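Local structure of beta-glucosidase (Pseudoalteromonas sp., 3F95) at residues A[41-49]-A[59-69]. The protein is the extra C-terminal domain of a glucanase that probably cleaves glucose from beta-glucans, the domain itself resembling galactose-binding modules. Residues are numbered along the deposited sequence; the frame is centred on the assembly and turned at random. Where two conformers were deposited one is given.
Sequences DKQSLLMQS and RGFNWRAQAAL
Gly60 N donates to Gln48 O at 2.7 Å, and Gln48 N returns a bond to Gly60 O; Leu46 and Asn62 repeat this reciprocal pairing, zipping strands 45-49 and 59-63 into an antiparallel hairpin. Beyond the last pair, Ser44 O takes a nearly straight bond from Arg64 N (2.8 Å, 168°) and a weak one from Ala65 N. One water bridges Gln43 O and Asn62 O, another Ser44 OG and Gln66 O. Asp41 shapes the turn of 41-44: its OD1 accepts Gln43 N, an Asx turn, from the anti side and 30° out of the carboxylate plane, and Ser44 N on its syn lone pair, completing an Asx motif.

Leu45, Met47, Phe61 and Trp63 share the inner face of the hairpin. With CG anti to the backbone N (chi1 178°), Leu45 sets its CD1 methyl over one face of the Trp63 indole, 3.7 Å from the centroid of the five-membered ring, a CH-pi contact. Its CD2 reaches Leu69 CB at 3.9 Å, on strand 67-69. Trp63 NE1 bonds Ala67 O from above the carbonyl plane, the oxygen lying in the indole plane. An alanine in place of Trp63 would probably leave Ala67 O without this donor and open a gap beneath Leu45 CD1. Met47 SD meets Phe61 CE1 obliquely at 3.4 Å, a Met-aromatic contact, while Leu69 CD2 lies over the centre of one face of that ring. Trp20 and Leu22 of strand 18-24 touch this apolar layer, which therefore joins the sandwich's two sheets; methyl and N-H bond together probably limit how far the indole can turn.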
loop_
_atom_site.group_PDB
_atom_site.type_symbol
_atom_site.label_atom_id
_atom_site.label_comp_id
_atom_site.label_asym_id
_atom_site.label_seq_id
_atom_site.Cartn_x
_atom_site.Cartn_y
_atom_site.Cartn_z
ATOM N N ASP A 41 -17.929 -8.810 -1.904
ATOM C CA ASP A 41 -19.010 -9.225 -0.989
ATOM C C ASP A 41 -19.709 -8.050 -0.298
ATOM O O ASP A 41 -20.642 -8.232 0.544
ATOM C CB ASP A 41 -18.537 -10.296 -0.002
ATOM C CG ASP A 41 -17.544 -9.780 1.013
ATOM O OD1 ASP A 41 -17.392 -8.544 1.178
ATOM O OD2 ASP A 41 -16.924 -10.630 1.665
ATOM N N LYS A 42 -19.234 -6.847 -0.642
ATOM C CA LYS A 42 -19.722 -5.545 -0.125
ATOM C C LYS A 42 -19.382 -5.242 1.342
ATOM O O LYS A 42 -19.825 -4.222 1.876
ATOM C CB LYS A 42 -21.239 -5.343 -0.368
ATOM C CG LYS A 42 -21.780 -5.902 -1.681
ATOM C CD LYS A 42 -21.115 -5.226 -2.863
ATOM C CE LYS A 42 -21.533 -5.858 -4.168
ATOM N NZ LYS A 42 -21.770 -4.749 -5.109
ATOM N N GLN A 43 -18.602 -6.097 1.989
ATOM C CA GLN A 43 -18.343 -5.933 3.428
ATOM C C GLN A 43 -16.933 -6.232 3.884
ATOM O O GLN A 43 -16.497 -5.676 4.913
ATOM C CB GLN A 43 -19.280 -6.819 4.278
ATOM C CG GLN A 43 -20.721 -6.446 4.212
ATOM C CD GLN A 43 -21.635 -7.527 4.807
ATOM O OE1 GLN A 43 -21.180 -8.483 5.441
ATOM N NE2 GLN A 43 -22.921 -7.395 4.557
ATOM N N SER A 44 -16.230 -7.144 3.192
ATOM C CA SER A 44 -14.941 -7.604 3.726
ATOM C C SER A 44 -13.890 -6.499 3.736
ATOM O O SER A 44 -13.112 -6.382 4.688
ATOM C CB SER A 44 -14.368 -8.798 2.937
ATOM O OG SER A 44 -15.121 -9.965 3.189
ATOM N N LEU A 45 -13.865 -5.711 2.662
ATOM C CA LEU A 45 -12.832 -4.665 2.492
ATOM C C LEU A 45 -13.534 -3.458 1.861
ATOM O O LEU A 45 -14.130 -3.577 0.788
ATOM C CB LEU A 45 -11.663 -5.165 1.621
ATOM C CG LEU A 45 -10.520 -4.179 1.311
ATOM C CD1 LEU A 45 -9.944 -3.567 2.615
ATOM C CD2 LEU A 45 -9.410 -4.861 0.479
ATOM N N LEU A 46 -13.469 -2.307 2.548
ATOM C CA LEU A 46 -14.101 -1.065 2.105
ATOM C C LEU A 46 -13.051 0.029 2.022
ATOM O O LEU A 46 -12.155 0.076 2.866
ATOM C CB LEU A 46 -15.182 -0.580 3.072
ATOM C CG LEU A 46 -16.380 -1.444 3.525
ATOM C CD1 LEU A 46 -17.504 -0.491 4.021
ATOM C CD2 LEU A 46 -16.884 -2.400 2.464
ATOM N N MET A 47 -13.186 0.880 1.017
ATOM C CA MET A 47 -12.324 2.031 0.822
ATOM C C MET A 47 -13.156 3.323 0.877
ATOM O O MET A 47 -14.215 3.401 0.267
ATOM C CB MET A 47 -11.634 1.931 -0.551
ATOM C CG MET A 47 -10.797 3.184 -0.880
ATOM S SD MET A 47 -9.932 3.105 -2.446
ATOM C CE MET A 47 -11.242 3.573 -3.619
ATOM N N GLN A 48 -12.659 4.315 1.623
ATOM C CA GLN A 48 -13.256 5.647 1.735
ATOM C C GLN A 48 -12.136 6.655 1.494
ATOM O O GLN A 48 -10.966 6.295 1.541
ATOM C CB GLN A 48 -13.737 5.891 3.160
ATOM C CG GLN A 48 -15.003 5.214 3.619
ATOM C CD GLN A 48 -15.321 5.615 5.056
ATOM O OE1 GLN A 48 -14.917 6.690 5.516
ATOM N NE2 GLN A 48 -16.029 4.752 5.775
ATOM N N SER A 49 -12.470 7.919 1.225
ATOM C CA SER A 49 -11.427 8.923 1.126
ATOM C C SER A 49 -11.221 9.539 2.501
ATOM O O SER A 49 -12.154 9.624 3.298
ATOM C CB SER A 49 -11.785 9.993 0.107
ATOM O OG SER A 49 -12.824 10.804 0.604
ATOM N N ARG A 59 -6.649 7.519 1.243
ATOM C CA ARG A 59 -7.711 6.528 1.174
ATOM C C ARG A 59 -7.657 5.714 2.446
ATOM O O ARG A 59 -6.582 5.238 2.841
ATOM C CB ARG A 59 -7.540 5.645 -0.060
ATOM C CG ARG A 59 -7.687 6.394 -1.388
ATOM C CD ARG A 59 -9.155 6.706 -1.729
ATOM N NE ARG A 59 -9.228 7.436 -3.007
ATOM C CZ ARG A 59 -8.999 8.742 -3.143
ATOM N NH1 ARG A 59 -8.669 9.485 -2.084
ATOM N NH2 ARG A 59 -9.103 9.300 -4.354
ATOM N N GLY A 60 -8.816 5.549 3.084
ATOM C CA GLY A 60 -8.932 4.725 4.277
ATOM C C GLY A 60 -9.458 3.375 3.856
ATOM O O GLY A 60 -10.342 3.302 2.985
ATOM N N PHE A 61 -8.916 2.327 4.454
ATOM C CA PHE A 61 -9.313 0.954 4.160
ATOM C C PHE A 61 -9.674 0.231 5.455
ATOM O O PHE A 61 -8.901 0.268 6.425
ATOM C CB PHE A 61 -8.176 0.249 3.421
ATOM C CG PHE A 61 -7.817 0.898 2.096
ATOM C CD1 PHE A 61 -8.524 0.594 0.939
ATOM C CD2 PHE A 61 -6.744 1.792 2.007
ATOM C CE1 PHE A 61 -8.193 1.172 -0.285
ATOM C CE2 PHE A 61 -6.382 2.388 0.788
ATOM C CZ PHE A 61 -7.127 2.095 -0.368
ATOM N N ASN A 62 -10.823 -0.454 5.471
ATOM C CA ASN A 62 -11.268 -1.197 6.656
ATOM C C ASN A 62 -11.456 -2.653 6.251
ATOM O O ASN A 62 -12.217 -2.915 5.309
ATOM C CB ASN A 62 -12.607 -0.650 7.164
ATOM C CG ASN A 62 -12.507 0.765 7.709
ATOM O OD1 ASN A 62 -11.535 1.125 8.371
ATOM N ND2 ASN A 62 -13.529 1.571 7.440
ATOM N N TRP A 63 -10.729 -3.571 6.895
ATOM C CA TRP A 63 -10.886 -5.019 6.700
ATOM C C TRP A 63 -11.783 -5.543 7.822
ATOM O O TRP A 63 -11.495 -5.325 9.023
ATOM C CB TRP A 63 -9.562 -5.731 6.880
ATOM C CG TRP A 63 -8.597 -5.696 5.736
ATOM C CD1 TRP A 63 -8.316 -6.727 4.894
ATOM C CD2 TRP A 63 -7.778 -4.588 5.313
ATOM N NE1 TRP A 63 -7.372 -6.342 3.986
ATOM C CE2 TRP A 63 -7.017 -5.037 4.220
ATOM C CE3 TRP A 63 -7.585 -3.275 5.786
ATOM C CZ2 TRP A 63 -6.069 -4.227 3.570
ATOM C CZ3 TRP A 63 -6.658 -2.435 5.117
ATOM C CH2 TRP A 63 -5.918 -2.924 4.027
ATOM N N ARG A 64 -12.839 -6.255 7.439
ATOM C CA ARG A 64 -13.671 -6.984 8.395
ATOM C C ARG A 64 -13.621 -8.489 8.192
ATOM O O ARG A 64 -14.114 -9.242 9.046
ATOM C CB ARG A 64 -15.116 -6.481 8.341
ATOM C CG ARG A 64 -15.228 -5.046 8.809
ATOM C CD ARG A 64 -16.638 -4.580 8.659
ATOM N NE ARG A 64 -17.469 -5.264 9.636
ATOM C CZ ARG A 64 -18.691 -5.717 9.382
ATOM N NH1 ARG A 64 -19.220 -5.555 8.167
ATOM N NH2 ARG A 64 -19.372 -6.335 10.340
ATOM N N ALA A 65 -13.035 -8.930 7.078
ATOM C CA ALA A 65 -12.731 -10.338 6.853
ATOM C C ALA A 65 -11.546 -10.438 5.909
ATOM O O ALA A 65 -11.126 -9.429 5.348
ATOM C CB ALA A 65 -13.947 -11.105 6.276
ATOM N N GLN A 66 -11.041 -11.660 5.750
ATOM C CA GLN A 66 -9.931 -11.966 4.857
ATOM C C GLN A 66 -10.006 -11.260 3.500
ATOM O O GLN A 66 -10.953 -11.470 2.744
ATOM C CB GLN A 66 -9.861 -13.474 4.631
ATOM C CG GLN A 66 -8.704 -13.870 3.744
ATOM C CD GLN A 66 -7.338 -13.672 4.413
ATOM O OE1 GLN A 66 -7.211 -13.725 5.638
ATOM N NE2 GLN A 66 -6.318 -13.457 3.602
ATOM N N ALA A 67 -9.000 -10.440 3.185
ATOM C CA ALA A 67 -9.003 -9.685 1.926
ATOM C C ALA A 67 -7.641 -9.078 1.698
ATOM O O ALA A 67 -6.878 -8.916 2.663
ATOM C CB ALA A 67 -10.043 -8.579 1.965
ATOM N N ALA A 68 -7.339 -8.828 0.421
ATOM C CA ALA A 68 -6.096 -8.155 0.010
ATOM C C ALA A 68 -6.448 -6.852 -0.693
ATOM O O ALA A 68 -7.272 -6.816 -1.614
ATOM C CB ALA A 68 -5.283 -9.027 -0.906
ATOM N N LEU A 69 -5.796 -5.788 -0.254
ATOM C CA LEU A 69 -5.830 -4.520 -0.959
ATOM C C LEU A 69 -4.528 -4.407 -1.733
ATOM O O LEU A 69 -3.455 -4.645 -1.157
ATOM C CB LEU A 69 -5.851 -3.367 0.034
ATOM C CG LEU A 69 -5.678 -2.003 -0.645
ATOM C CD1 LEU A 69 -6.975 -1.604 -1.436
ATOM C CD2 LEU A 69 -5.223 -0.960 0.349
HETATM O O HOH W 1 -14.873 -3.694 5.667
HETATM O O HOH W 2 -18.678 -3.608 6.289
HETATM O O HOH W 3 -13.397 -12.130 2.622
#